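Local structure of allantoicase (Saccharomyces cerevisiae, 1O59) at residues Gly110-Ala115 with Gln159-Val164; Pro123-Glu128 with Phe153-Ser158; Gly245-Arg250 with Ala279-Asn284; Lys249-Pro254 with Ile341-Gly346. The protein catalyses the hydrolysis of allantoate to (S)-ureidoglycolate and urea, a step that lets yeast use purines as a secondary nitrogen source. One frame throughout, in Å; residues are numbered along the deposited sequence.

Contact 1: residues Gly110-Ala115 with Gln159-Val164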
loop_
_atom_site.group_PDB
_atom_site.type_symbol
_atom_site.label_atom_id
_atom_site.label_comp_id
_atom_site.label_asym_id
_atom_site.label_seq_id
_atom_site.Cartn_x
_atom_site.Cartn_y
_atom_site.Cartn_z
ATOM N N GLY A 110 10.214 -2.626 4.316
ATOM C CA GLY A 110 10.106 -1.593 3.294
ATOM C C GLY A 110 10.873 -1.866 2.030
ATOM O O GLY A 110 11.472 -2.929 1.858
ATOM N N GLU A 111 10.814 -0.897 1.129
ATOM C CA GLU A 111 11.595 -0.895 -0.104
ATOM C C GLU A 111 12.281 0.451 -0.337
ATOM O O GLU A 111 11.651 1.535 -0.242
ATOM C CB GLU A 111 10.735 -1.211 -1.348
ATOM C CG GLU A 111 11.546 -1.081 -2.662
ATOM C CD GLU A 111 10.763 -1.351 -3.962
ATOM O OE1 GLU A 111 9.646 -1.933 -3.921
ATOM O OE2 GLU A 111 11.286 -0.985 -5.047
ATOM N N ILE A 112 13.549 0.360 -0.695
ATOM C CA ILE A 112 14.287 1.484 -1.233
ATOM C C ILE A 112 14.724 1.137 -2.656
ATOM O O ILE A 112 15.471 0.169 -2.881
ATOM C CB ILE A 112 15.504 1.818 -0.331
ATOM C CG1 ILE A 112 15.038 2.467 1.004
ATOM C CG2 ILE A 112 16.525 2.708 -1.059
ATOM C CD1 ILE A 112 14.564 3.913 0.861
ATOM N N ASP A 113 14.210 1.924 -3.606
ATOM C CA ASP A 113 14.568 1.803 -5.023
ATOM C C ASP A 113 15.448 2.991 -5.485
ATOM O O ASP A 113 14.995 4.146 -5.549
ATOM C CB ASP A 113 13.279 1.715 -5.866
ATOM C CG ASP A 113 13.525 1.251 -7.331
ATOM O OD1 ASP A 113 14.709 1.037 -7.774
ATOM O OD2 ASP A 113 12.550 1.084 -8.111
ATOM N N THR A 114 16.693 2.706 -5.820
ATOM C CA THR A 114 17.606 3.715 -6.366
ATOM C C THR A 114 17.595 3.745 -7.893
ATOM O O THR A 114 18.549 4.203 -8.495
ATOM C CB THR A 114 19.064 3.452 -5.867
ATOM O OG1 THR A 114 19.463 2.109 -6.159
ATOM C CG2 THR A 114 19.166 3.529 -4.358
ATOM N N ALA A 115 16.525 3.258 -8.519
ATOM C CA ALA A 115 16.405 3.197 -9.992
ATOM C C ALA A 115 16.926 4.411 -10.744
ATOM O O ALA A 115 16.520 5.559 -10.480
ATOM C CB ALA A 115 14.956 2.950 -10.395
ATOM N N GLN A 159 18.727 0.099 -8.265
ATOM C CA GLN A 159 18.100 -1.156 -7.947
ATOM C C GLN A 159 17.163 -1.080 -6.766
ATOM O O GLN A 159 17.208 -0.162 -5.962
ATOM C CB GLN A 159 19.167 -2.190 -7.650
ATOM C CG GLN A 159 19.910 -1.932 -6.352
ATOM C CD GLN A 159 21.156 -2.762 -6.250
ATOM O OE1 GLN A 159 22.204 -2.393 -6.807
ATOM N NE2 GLN A 159 21.056 -3.899 -5.551
ATOM N N ARG A 160 16.339 -2.116 -6.665
ATOM C CA ARG A 160 15.352 -2.257 -5.597
ATOM C C ARG A 160 15.976 -3.002 -4.430
ATOM O O ARG A 160 16.728 -3.949 -4.621
ATOM C CB ARG A 160 14.131 -3.019 -6.111
ATOM C CG ARG A 160 13.528 -2.354 -7.341
ATOM C CD ARG A 160 12.298 -3.001 -7.877
ATOM N NE ARG A 160 11.273 -3.094 -6.852
ATOM C CZ ARG A 160 10.434 -4.108 -6.731
ATOM N NH1 ARG A 160 10.466 -5.128 -7.567
ATOM N NH2 ARG A 160 9.545 -4.095 -5.760
ATOM N N HIS A 161 15.686 -2.547 -3.222
ATOM C CA HIS A 161 16.130 -3.234 -2.033
ATOM C C HIS A 161 14.894 -3.473 -1.200
ATOM O O HIS A 161 14.181 -2.523 -0.850
ATOM C CB HIS A 161 17.139 -2.413 -1.222
ATOM C CG HIS A 161 18.242 -1.808 -2.030
ATOM N ND1 HIS A 161 18.055 -0.696 -2.828
ATOM C CD2 HIS A 161 19.557 -2.127 -2.125
ATOM C CE1 HIS A 161 19.207 -0.369 -3.392
ATOM N NE2 HIS A 161 20.134 -1.217 -2.978
ATOM N N LEU A 162 14.675 -4.742 -0.875
ATOM C CA LEU A 162 13.509 -5.214 -0.165
ATOM C C LEU A 162 13.982 -5.712 1.183
ATOM O O LEU A 162 14.749 -6.700 1.276
ATOM C CB LEU A 162 12.865 -6.350 -0.958
ATOM C CG LEU A 162 12.561 -6.053 -2.433
ATOM C CD1 LEU A 162 12.001 -7.281 -3.105
ATOM C CD2 LEU A 162 11.587 -4.887 -2.579
ATOM N N PHE A 163 13.541 -5.020 2.232
ATOM C CA PHE A 163 14.002 -5.322 3.599
ATOM C C PHE A 163 12.858 -5.584 4.609
ATOM O O PHE A 163 11.734 -5.048 4.513
ATOM C CB PHE A 163 14.972 -4.235 4.116
ATOM C CG PHE A 163 14.393 -2.861 4.088
ATOM C CD1 PHE A 163 14.549 -2.052 2.958
ATOM C CD2 PHE A 163 13.645 -2.392 5.178
ATOM C CE1 PHE A 163 13.982 -0.772 2.914
ATOM C CE2 PHE A 163 13.054 -1.141 5.163
ATOM C CZ PHE A 163 13.222 -0.306 4.015
ATOM N N VAL A 164 13.197 -6.446 5.562
ATOM C CA VAL A 164 12.375 -6.747 6.713
ATOM C C VAL A 164 13.248 -6.500 7.931
ATOM O O VAL A 164 14.416 -6.873 7.950
ATOM C CB VAL A 164 11.947 -8.236 6.693
ATOM C CG1 VAL A 164 11.112 -8.603 7.933
ATOM C CG2 VAL A 164 11.192 -8.549 5.392
#

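Contact 2: residues Pro123-Glu128 with Phe153-Ser158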
loop_
_atom_site.group_PDB
_atom_site.type_symbol
_atom_site.label_atom_id
_atom_site.label_comp_id
_atom_site.label_asym_id
_atom_site.label_seq_id
_atom_site.Cartn_x
_atom_site.Cartn_y
_atom_site.Cartn_z
ATOM N N PRO A 123 24.158 6.228 -0.744
ATOM C CA PRO A 123 25.100 5.203 -0.291
ATOM C C PRO A 123 24.610 4.411 0.900
ATOM O O PRO A 123 24.919 3.227 1.016
ATOM C CB PRO A 123 26.344 6.009 0.121
ATOM C CG PRO A 123 26.111 7.367 -0.358
ATOM C CD PRO A 123 24.652 7.586 -0.443
ATOM N N PHE A 124 23.905 5.080 1.802
ATOM C CA PHE A 124 23.413 4.462 3.007
ATOM C C PHE A 124 22.116 5.156 3.377
ATOM O O PHE A 124 21.951 6.355 3.180
ATOM C CB PHE A 124 24.369 4.601 4.183
ATOM C CG PHE A 124 25.695 3.905 4.013
ATOM C CD1 PHE A 124 26.785 4.587 3.500
ATOM C CD2 PHE A 124 25.866 2.596 4.417
ATOM C CE1 PHE A 124 28.033 3.968 3.362
ATOM C CE2 PHE A 124 27.084 1.964 4.277
ATOM C CZ PHE A 124 28.176 2.644 3.754
ATOM N N VAL A 125 21.212 4.373 3.949
ATOM C CA VAL A 125 19.919 4.837 4.371
ATOM C C VAL A 125 19.703 4.329 5.797
ATOM O O VAL A 125 20.179 3.244 6.171
ATOM C CB VAL A 125 18.838 4.297 3.395
ATOM C CG1 VAL A 125 17.501 4.207 4.034
ATOM C CG2 VAL A 125 18.735 5.175 2.107
ATOM N N SER A 126 19.037 5.140 6.610
ATOM C CA SER A 126 18.422 4.649 7.840
ATOM C C SER A 126 16.989 5.226 7.914
ATOM O O SER A 126 16.643 6.184 7.199
ATOM C CB SER A 126 19.284 4.931 9.096
ATOM O OG SER A 126 19.303 6.293 9.495
ATOM N N ILE A 127 16.158 4.580 8.739
ATOM C CA ILE A 127 14.790 5.007 8.954
ATOM C C ILE A 127 14.455 5.125 10.431
ATOM O O ILE A 127 14.773 4.252 11.246
ATOM C CB ILE A 127 13.812 4.058 8.259
ATOM C CG1 ILE A 127 14.242 3.810 6.801
ATOM C CG2 ILE A 127 12.390 4.655 8.271
ATOM C CD1 ILE A 127 13.517 2.632 6.128
ATOM N N GLU A 128 13.809 6.248 10.750
ATOM C CA GLU A 128 13.272 6.545 12.082
ATOM C C GLU A 128 11.785 6.792 11.963
ATOM O O GLU A 128 11.257 7.018 10.854
ATOM C CB GLU A 128 13.936 7.775 12.654
ATOM C CG GLU A 128 15.460 7.742 12.571
ATOM C CD GLU A 128 16.147 8.882 13.318
ATOM O OE1 GLU A 128 15.493 9.879 13.663
ATOM O OE2 GLU A 128 17.373 8.792 13.545
ATOM N N PHE A 153 21.982 1.100 6.484
ATOM C CA PHE A 153 22.423 0.058 5.584
ATOM C C PHE A 153 22.803 0.614 4.235
ATOM O O PHE A 153 22.277 1.616 3.779
ATOM C CB PHE A 153 21.357 -1.040 5.432
ATOM C CG PHE A 153 20.062 -0.583 4.757
ATOM C CD1 PHE A 153 19.945 -0.561 3.368
ATOM C CD2 PHE A 153 18.946 -0.222 5.524
ATOM C CE1 PHE A 153 18.759 -0.160 2.772
ATOM C CE2 PHE A 153 17.763 0.157 4.950
ATOM C CZ PHE A 153 17.660 0.194 3.565
ATOM N N GLU A 154 23.715 -0.098 3.604
ATOM C CA GLU A 154 24.271 0.255 2.311
ATOM C C GLU A 154 23.282 -0.025 1.185
ATOM O O GLU A 154 22.600 -1.039 1.182
ATOM C CB GLU A 154 25.548 -0.554 2.088
ATOM C CG GLU A 154 26.418 -0.059 0.954
ATOM C CD GLU A 154 27.798 -0.725 0.935
ATOM O OE1 GLU A 154 27.990 -1.771 1.634
ATOM O OE2 GLU A 154 28.712 -0.194 0.238
ATOM N N CYS A 155 23.202 0.904 0.238
ATOM C CA CYS A 155 22.426 0.728 -0.982
ATOM C C CYS A 155 23.355 0.652 -2.176
ATOM O O CYS A 155 24.460 1.192 -2.150
ATOM C CB CYS A 155 21.534 1.926 -1.198
ATOM S SG CYS A 155 20.253 2.133 0.013
ATOM N N GLY A 156 22.878 0.003 -3.235
ATOM C CA GLY A 156 23.575 -0.033 -4.520
ATOM C C GLY A 156 22.909 0.794 -5.609
ATOM O O GLY A 156 21.797 1.308 -5.421
ATOM N N PRO A 157 23.567 0.874 -6.763
ATOM C CA PRO A 157 23.098 1.712 -7.848
ATOM C C PRO A 157 21.871 1.145 -8.535
ATOM O O PRO A 157 21.797 -0.048 -8.766
ATOM C CB PRO A 157 24.290 1.759 -8.809
ATOM C CG PRO A 157 25.054 0.531 -8.547
ATOM C CD PRO A 157 24.806 0.166 -7.117
ATOM N N SER A 158 20.913 2.028 -8.837
ATOM C CA SER A 158 19.819 1.696 -9.735
ATOM C C SER A 158 19.203 0.330 -9.478
ATOM O O SER A 158 19.124 -0.474 -10.360
ATOM C CB SER A 158 20.293 1.784 -11.197
ATOM O OG SER A 158 19.182 1.673 -12.073
HETATM O O HOH W 1 27.283 2.386 -0.622
#

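Contact 3: residues Gly245-Arg250 with Ala279-Asn284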
loop_
_atom_site.group_PDB
_atom_site.type_symbol
_atom_site.label_atom_id
_atom_site.label_comp_id
_atom_site.label_asym_id
_atom_site.label_seq_id
_atom_site.Cartn_x
_atom_site.Cartn_y
_atom_site.Cartn_z
ATOM N N GLY A 245 -7.077 1.179 -9.924
ATOM C CA GLY A 245 -7.904 0.087 -9.469
ATOM C C GLY A 245 -7.185 -1.230 -9.670
ATOM O O GLY A 245 -5.960 -1.288 -9.659
ATOM N N TRP A 246 -7.981 -2.283 -9.832
ATOM C CA TRP A 246 -7.516 -3.630 -10.056
ATOM C C TRP A 246 -8.096 -4.071 -11.376
ATOM O O TRP A 246 -9.288 -3.978 -11.604
ATOM C CB TRP A 246 -8.007 -4.538 -8.944
ATOM C CG TRP A 246 -7.720 -5.993 -9.189
ATOM C CD1 TRP A 246 -6.525 -6.563 -9.541
ATOM C CD2 TRP A 246 -8.661 -7.055 -9.131
ATOM N NE1 TRP A 246 -6.669 -7.922 -9.684
ATOM C CE2 TRP A 246 -7.974 -8.248 -9.456
ATOM C CE3 TRP A 246 -10.028 -7.121 -8.853
ATOM C CZ2 TRP A 246 -8.592 -9.475 -9.472
ATOM C CZ3 TRP A 246 -10.641 -8.343 -8.863
ATOM C CH2 TRP A 246 -9.928 -9.506 -9.160
ATOM N N GLU A 247 -7.229 -4.501 -12.271
ATOM C CA GLU A 247 -7.654 -4.907 -13.586
ATOM C C GLU A 247 -6.878 -6.125 -14.033
ATOM O O GLU A 247 -5.660 -6.241 -13.799
ATOM C CB GLU A 247 -7.437 -3.795 -14.591
ATOM C CG GLU A 247 -8.152 -4.052 -15.904
ATOM C CD GLU A 247 -7.271 -3.842 -17.125
ATOM O OE1 GLU A 247 -6.273 -4.604 -17.326
ATOM O OE2 GLU A 247 -7.587 -2.893 -17.872
ATOM N N THR A 248 -7.600 -7.026 -14.680
ATOM C CA THR A 248 -7.026 -8.248 -15.189
ATOM C C THR A 248 -7.105 -8.271 -16.699
ATOM O O THR A 248 -7.814 -7.493 -17.298
ATOM C CB THR A 248 -7.743 -9.449 -14.575
ATOM O OG1 THR A 248 -9.125 -9.432 -14.964
ATOM C CG2 THR A 248 -7.745 -9.337 -13.046
ATOM N N LYS A 249 -6.338 -9.180 -17.278
ATOM C CA LYS A 249 -6.243 -9.372 -18.706
ATOM C C LYS A 249 -7.547 -9.859 -19.306
ATOM O O LYS A 249 -8.372 -10.485 -18.623
ATOM C CB LYS A 249 -5.166 -10.421 -19.010
ATOM C CG LYS A 249 -3.744 -9.900 -18.875
ATOM C CD LYS A 249 -2.720 -10.986 -18.369
ATOM C CE LYS A 249 -1.819 -10.442 -17.152
ATOM N NZ LYS A 249 -0.848 -11.474 -16.559
ATOM N N ARG A 250 -7.711 -9.576 -20.604
ATOM C CA ARG A 250 -8.757 -10.206 -21.395
ATOM C C ARG A 250 -8.436 -11.720 -21.497
ATOM O O ARG A 250 -7.415 -12.109 -22.059
ATOM C CB ARG A 250 -8.842 -9.537 -22.762
ATOM C CG ARG A 250 -10.201 -9.596 -23.408
ATOM C CD ARG A 250 -10.200 -9.037 -24.814
ATOM N NE ARG A 250 -10.081 -7.579 -24.817
ATOM C CZ ARG A 250 -10.908 -6.728 -25.437
ATOM N NH1 ARG A 250 -11.948 -7.146 -26.160
ATOM N NH2 ARG A 250 -10.676 -5.424 -25.350
ATOM N N ALA A 279 -15.792 2.381 -11.180
ATOM C CA ALA A 279 -15.365 3.729 -11.578
ATOM C C ALA A 279 -14.231 3.670 -12.599
ATOM O O ALA A 279 -13.243 2.958 -12.399
ATOM C CB ALA A 279 -14.937 4.565 -10.350
ATOM N N HIS A 280 -14.418 4.402 -13.694
ATOM C CA HIS A 280 -13.453 4.497 -14.816
ATOM C C HIS A 280 -13.274 3.279 -15.692
ATOM O O HIS A 280 -12.751 3.436 -16.794
ATOM C CB HIS A 280 -12.082 5.042 -14.397
ATOM C CG HIS A 280 -12.186 6.250 -13.528
ATOM N ND1 HIS A 280 -12.745 7.427 -13.970
ATOM C CD2 HIS A 280 -11.884 6.440 -12.224
ATOM C CE1 HIS A 280 -12.743 8.309 -12.981
ATOM N NE2 HIS A 280 -12.209 7.737 -11.914
ATOM N N PHE A 281 -13.760 2.117 -15.278
ATOM C CA PHE A 281 -13.749 0.945 -16.164
ATOM C C PHE A 281 -14.995 0.910 -17.042
ATOM O O PHE A 281 -16.088 0.543 -16.613
ATOM C CB PHE A 281 -13.583 -0.332 -15.368
ATOM C CG PHE A 281 -12.310 -0.363 -14.601
ATOM C CD1 PHE A 281 -11.117 -0.689 -15.238
ATOM C CD2 PHE A 281 -12.277 0.019 -13.248
ATOM C CE1 PHE A 281 -9.909 -0.688 -14.536
ATOM C CE2 PHE A 281 -11.062 0.006 -12.527
ATOM C CZ PHE A 281 -9.884 -0.341 -13.167
ATOM N N ARG A 282 -14.797 1.312 -18.290
ATOM C CA ARG A 282 -15.902 1.674 -19.175
ATOM C C ARG A 282 -16.067 0.696 -20.324
ATOM O O ARG A 282 -17.207 0.462 -20.756
ATOM C CB ARG A 282 -15.732 3.094 -19.711
ATOM C CG ARG A 282 -16.205 4.092 -18.730
ATOM C CD ARG A 282 -15.658 5.492 -18.911
ATOM N NE ARG A 282 -16.240 6.412 -17.921
ATOM C CZ ARG A 282 -15.653 7.533 -17.475
ATOM N NH1 ARG A 282 -14.441 7.888 -17.899
ATOM N NH2 ARG A 282 -16.275 8.322 -16.593
ATOM N N GLY A 283 -14.956 0.171 -20.833
ATOM C CA GLY A 283 -15.005 -0.828 -21.864
ATOM C C GLY A 283 -14.483 -2.163 -21.386
ATOM O O GLY A 283 -14.291 -3.039 -22.206
ATOM N N ASN A 284 -14.243 -2.304 -20.077
ATOM C CA ASN A 284 -13.542 -3.469 -19.496
ATOM C C ASN A 284 -13.972 -3.827 -18.068
ATOM O O ASN A 284 -13.235 -4.444 -17.329
ATOM C CB ASN A 284 -12.013 -3.263 -19.526
ATOM C CG ASN A 284 -11.558 -1.913 -18.924
ATOM O OD1 ASN A 284 -12.364 -1.083 -18.531
ATOM N ND2 ASN A 284 -10.250 -1.705 -18.873
#

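Contact 4: residues Lys249-Pro254 with Ile341-Gly346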
loop_
_atom_site.group_PDB
_atom_site.type_symbol
_atom_site.label_atom_id
_atom_site.label_comp_id
_atom_site.label_asym_id
_atom_site.label_seq_id
_atom_site.Cartn_x
_atom_site.Cartn_y
_atom_site.Cartn_z
ATOM N N LYS A 249 -6.338 -9.180 -17.278
ATOM C CA LYS A 249 -6.243 -9.372 -18.706
ATOM C C LYS A 249 -7.547 -9.859 -19.306
ATOM O O LYS A 249 -8.372 -10.485 -18.623
ATOM C CB LYS A 249 -5.166 -10.421 -19.010
ATOM C CG LYS A 249 -3.744 -9.900 -18.875
ATOM C CD LYS A 249 -2.720 -10.986 -18.369
ATOM C CE LYS A 249 -1.819 -10.442 -17.152
ATOM N NZ LYS A 249 -0.848 -11.474 -16.559
ATOM N N ARG A 250 -7.711 -9.576 -20.604
ATOM C CA ARG A 250 -8.757 -10.206 -21.395
ATOM C C ARG A 250 -8.436 -11.720 -21.497
ATOM O O ARG A 250 -7.415 -12.109 -22.059
ATOM C CB ARG A 250 -8.842 -9.537 -22.762
ATOM C CG ARG A 250 -10.201 -9.596 -23.408
ATOM C CD ARG A 250 -10.200 -9.037 -24.814
ATOM N NE ARG A 250 -10.081 -7.579 -24.817
ATOM C CZ ARG A 250 -10.908 -6.728 -25.437
ATOM N NH1 ARG A 250 -11.948 -7.146 -26.160
ATOM N NH2 ARG A 250 -10.676 -5.424 -25.350
ATOM N N SER A 251 -9.307 -12.538 -20.890
ATOM C CA SER A 251 -9.239 -13.997 -20.906
ATOM C C SER A 251 -10.169 -14.620 -21.954
ATOM O O SER A 251 -11.113 -13.992 -22.404
ATOM C CB SER A 251 -9.661 -14.533 -19.553
ATOM O OG SER A 251 -11.080 -14.565 -19.448
ATOM N N ARG A 252 -9.919 -15.878 -22.305
ATOM C CA ARG A 252 -10.667 -16.519 -23.383
ATOM C C ARG A 252 -11.248 -17.864 -23.044
ATOM O O ARG A 252 -12.170 -18.313 -23.720
ATOM C CB ARG A 252 -9.780 -16.694 -24.606
ATOM C CG ARG A 252 -9.243 -15.403 -25.173
ATOM C CD ARG A 252 -10.303 -14.410 -25.632
ATOM N NE ARG A 252 -9.708 -13.326 -26.400
ATOM C CZ ARG A 252 -10.328 -12.195 -26.737
ATOM N NH1 ARG A 252 -11.574 -11.952 -26.358
ATOM N NH2 ARG A 252 -9.682 -11.300 -27.470
ATOM N N GLN A 253 -10.688 -18.518 -22.024
ATOM C CA GLN A 253 -11.114 -19.849 -21.637
ATOM C C GLN A 253 -12.531 -19.746 -21.080
ATOM O O GLN A 253 -12.810 -18.891 -20.243
ATOM C CB GLN A 253 -10.179 -20.492 -20.585
ATOM C CG GLN A 253 -8.674 -20.148 -20.715
ATOM C CD GLN A 253 -8.246 -18.931 -19.841
ATOM O OE1 GLN A 253 -8.493 -17.751 -20.198
ATOM N NE2 GLN A 253 -7.598 -19.228 -18.698
ATOM N N PRO A 254 -13.422 -20.604 -21.564
ATOM C CA PRO A 254 -14.779 -20.694 -21.029
ATOM C C PRO A 254 -14.758 -20.978 -19.541
ATOM O O PRO A 254 -13.962 -21.795 -19.083
ATOM C CB PRO A 254 -15.376 -21.897 -21.769
ATOM C CG PRO A 254 -14.554 -22.058 -22.984
ATOM C CD PRO A 254 -13.187 -21.560 -22.659
ATOM N N ILE A 341 -14.651 -11.766 -10.273
ATOM C CA ILE A 341 -15.084 -11.001 -11.452
ATOM C C ILE A 341 -15.113 -11.966 -12.630
ATOM O O ILE A 341 -14.262 -12.875 -12.722
ATOM C CB ILE A 341 -14.193 -9.755 -11.720
ATOM C CG1 ILE A 341 -12.738 -10.111 -12.074
ATOM C CG2 ILE A 341 -14.209 -8.816 -10.510
ATOM C CD1 ILE A 341 -11.856 -8.888 -12.302
ATOM N N ILE A 342 -16.120 -11.811 -13.484
ATOM C CA ILE A 342 -16.422 -12.825 -14.467
ATOM C C ILE A 342 -16.588 -12.164 -15.814
ATOM O O ILE A 342 -17.350 -11.217 -15.929
ATOM C CB ILE A 342 -17.701 -13.571 -14.086
ATOM C CG1 ILE A 342 -17.492 -14.347 -12.804
ATOM C CG2 ILE A 342 -18.095 -14.546 -15.151
ATOM C CD1 ILE A 342 -18.739 -14.435 -11.981
ATOM N N PRO A 343 -15.897 -12.668 -16.838
ATOM C CA PRO A 343 -14.747 -13.584 -16.718
ATOM C C PRO A 343 -13.416 -12.904 -16.291
ATOM O O PRO A 343 -12.458 -13.566 -15.902
ATOM C CB PRO A 343 -14.620 -14.125 -18.142
ATOM C CG PRO A 343 -15.043 -12.946 -19.003
ATOM C CD PRO A 343 -16.098 -12.197 -18.226
ATOM N N ASP A 344 -13.396 -11.578 -16.363
ATOM C CA ASP A 344 -12.220 -10.744 -16.124
ATOM C C ASP A 344 -12.702 -9.285 -16.155
ATOM O O ASP A 344 -13.915 -9.008 -16.298
ATOM C CB ASP A 344 -11.149 -10.982 -17.207
ATOM C CG ASP A 344 -11.716 -10.989 -18.640
ATOM O OD1 ASP A 344 -12.233 -9.948 -19.086
ATOM O OD2 ASP A 344 -11.628 -11.981 -19.419
ATOM N N GLY A 345 -11.756 -8.358 -16.035
ATOM C CA GLY A 345 -12.048 -6.928 -16.141
ATOM C C GLY A 345 -11.433 -6.129 -15.020
ATOM O O GLY A 345 -10.447 -6.534 -14.415
ATOM N N GLY A 346 -12.064 -4.999 -14.718
ATOM C CA GLY A 346 -11.538 -4.047 -13.769
ATOM C C GLY A 346 -12.559 -3.557 -12.782
ATOM O O GLY A 346 -13.660 -3.183 -13.140
HETATM O O HOH W 2 -12.696 -11.887 -21.881
#

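Contact 1: residues Gly110-Ala115 with Gln159-Val164
E111 and R160 meet diagonally across adjacent antiparallel strands, 105-113 and 160-164, in the first allantoicase repeat, a β-sandwich consistent with membership of the galactose-binding-domain clan. Along the backbone, G110-F163 and I112-H161 are hydrogen-bonded pairs, alternating with the non-hydrogen-bonded pairs E111-L162 and D113-R160. Pairing continues beyond the strand ends: T114 N donates to Q159 O, and T114 OG1 accepts from Q159 N at 3.0 Å while also bonding to G156 O.

The charged contact lies on the E111 and R160 face. With CG anti to the backbone N (chi1 175°) and the chain extended, E111 brings its carboxylate to the guanidinium, which grips it side-on: NE of R160 reaches OE2 of E111 at 2.8 Å, and NH2 of R160 reaches OE1 of E111 at 2.8 Å. Both bonds are nearly straight. The oxygens lie in the guanidinium plane, but the nitrogens come from above the carboxylate, so the two planes are turned 49° apart. NH1 of R160 has a second anion, E21 of helix 21-31. A leucine in place of R160 would probably leave the buried E111 carboxylate without its countercharge and break the tie to E21.

On the other face, the F163 ring covers G110 in a CH-pi contact, G110 CA standing 3.8 Å from the ring centroid; a β-carbon there would run into CZ. I112 CG1 touches F163 CE1 at 3.9 Å. H161 turns on the carbonyl of its cross-strand partner I112: its backbone N and its ND1 approach I112 O from opposite faces of the carbonyl plane, each at 2.7 Å.

Contact 2: residues Pro123-Glu128 with Phe153-Ser158
P123 O accepts the C155 N-H at 3.0 Å, the donor standing 54° above the carbonyl plane, and is approached by E154 CA in a C-H...O contact. A water also lies 3.0 Å from P123 O and 3.1 Å from OE2 of E154; it has too few protons for all the acceptors around it, so its bridge is uncertain. Deeper in the sheet V125 and F153 form an antiparallel hydrogen-bonded pair, with F153 N to V125 O the shorter bond at 2.8 Å.

The side chains divide between two faces. F124, in the non-hydrogen-bonded pair with E154, has CG anti to its carbonyl carbon (chi1 -64°), which swings the ring across the opposite strand and places CD2 3.5 Å from E154 CA and CE2 3.7 Å from E154 CB; K152 adds a cation-pi contact. With an alanine in place of F124, the backbone and β-carbon of E154 would probably lose their cover and the K152 ammonium its ring. On the reverse face V125 and F153 lie side by side. The V125 branches part company, CG1 resting 4.0 Å from F153 CZ and CG2 the same distance from C155 SG.

Strand 147-154 is an outermost strand of its five-stranded sheet, and 124-130 runs between it and 176-182, where F124 touches Y182. V125 and F153 instead face the other sheet, meeting I187 of strand 186-196 and the rings of F15 and F163, respectively.

Contact 3: residues Gly245-Arg250 with Ala279-Asn284
Bridged by the F281 side chain, the two segments keep their backbones well apart: the nearest CA atoms are E247 and N284, at 8.5 Å, with G245 and A279 at 8.6 Å. Segment 245-250 is extended and includes the short strand 246-247, whereas 279-284 is an irregular loop that turns at H280, where phi is positive (70°). Side chains therefore carry most of the contact.

F281 is the wedge. Its CZ reaches W246 O at 4.0 Å, and G245 CA lies at the ring edge, 4.2 Å from CZ; a β-carbon on G245 would collide with CE2, so the glycine lets the ring in. CE1 meets both CB and CG of E247 at 4.0 Å. Bent at chi2 (-132°), E247 then brings OE2 to 3.1 Å from ND2 of N284, its carboxylate turned 76° from the amide plane. OE1 of E247 is bonded to H226 ND1.

In the second repeat, strand 246-247 pairs with both 227-228 and 346-354. W246 points away from F281 and packs on L339 and I341 of strand 336-342, in the other sheet, while F281 also rests on K348 of strand 346-354.

Contact 4: residues Lys249-Pro254 with Ile341-Gly346
S251 and D344 form the tight part of this contact, with OD2 of D344 as its hub. OG of S251 donates to OD2 of D344 at 2.6 Å along the anti lone pair, away from the other carboxylate oxygen, while N of S251 reaches OD2 of D344 at 2.8 Å from 57° above the carboxylate plane. A water completes the grip, donating to OD2 of D344 and to O of S251, each at 2.7 Å. The D344 CG sits between its backbone N and carbonyl carbon (chi1 46°), which turns the carboxylate toward the loop. D344 CB comes 3.2 Å from K249 O, and S251 OG touches P343 CB at 3.8 Å. P343 follows a cis peptide, and the backbone angles of G345 would jam a β-carbon against the preceding carbonyl.

The outer side is much looser. K249 points away from D344 and its NZ pairs with D224. Two exposed arginines stay at a distance: R250 NE is 6.6 Å from D344 OD1, and R252 NH1 is 6.9 Å from D344 OD2. The backbone N of R252 bonds to Q253 OE1 within the same loop.

Three donors on OD2 would probably stabilise negative charge on that oxygen. This chemistry ties the loop between strands 246-247 and 258-263 to the turn after strand 336-342 through polar bonds rather than apolar burial.

In the fold
The four contacts form two close pairs, one in each allantoicase repeat. Contacts 1 and 2 have centres 9 Å apart, and the turn between strands 147-154 and 160-164 joins them: G156 O lies 2.6 Å from T114 OG1, and G156 N lies 3.0 Å from H161 NE2. Contacts 3 and 4, centres 10 Å apart, share K249 and R250 and meet where T248 N reaches G345 O at 2.9 Å. Contacts of different repeats do not touch one another: centres are 29 to 41 Å apart and nearest atoms at least about 16 Å. The first pair joins strands at the sandwich, whereas the second ties loops at strand ends.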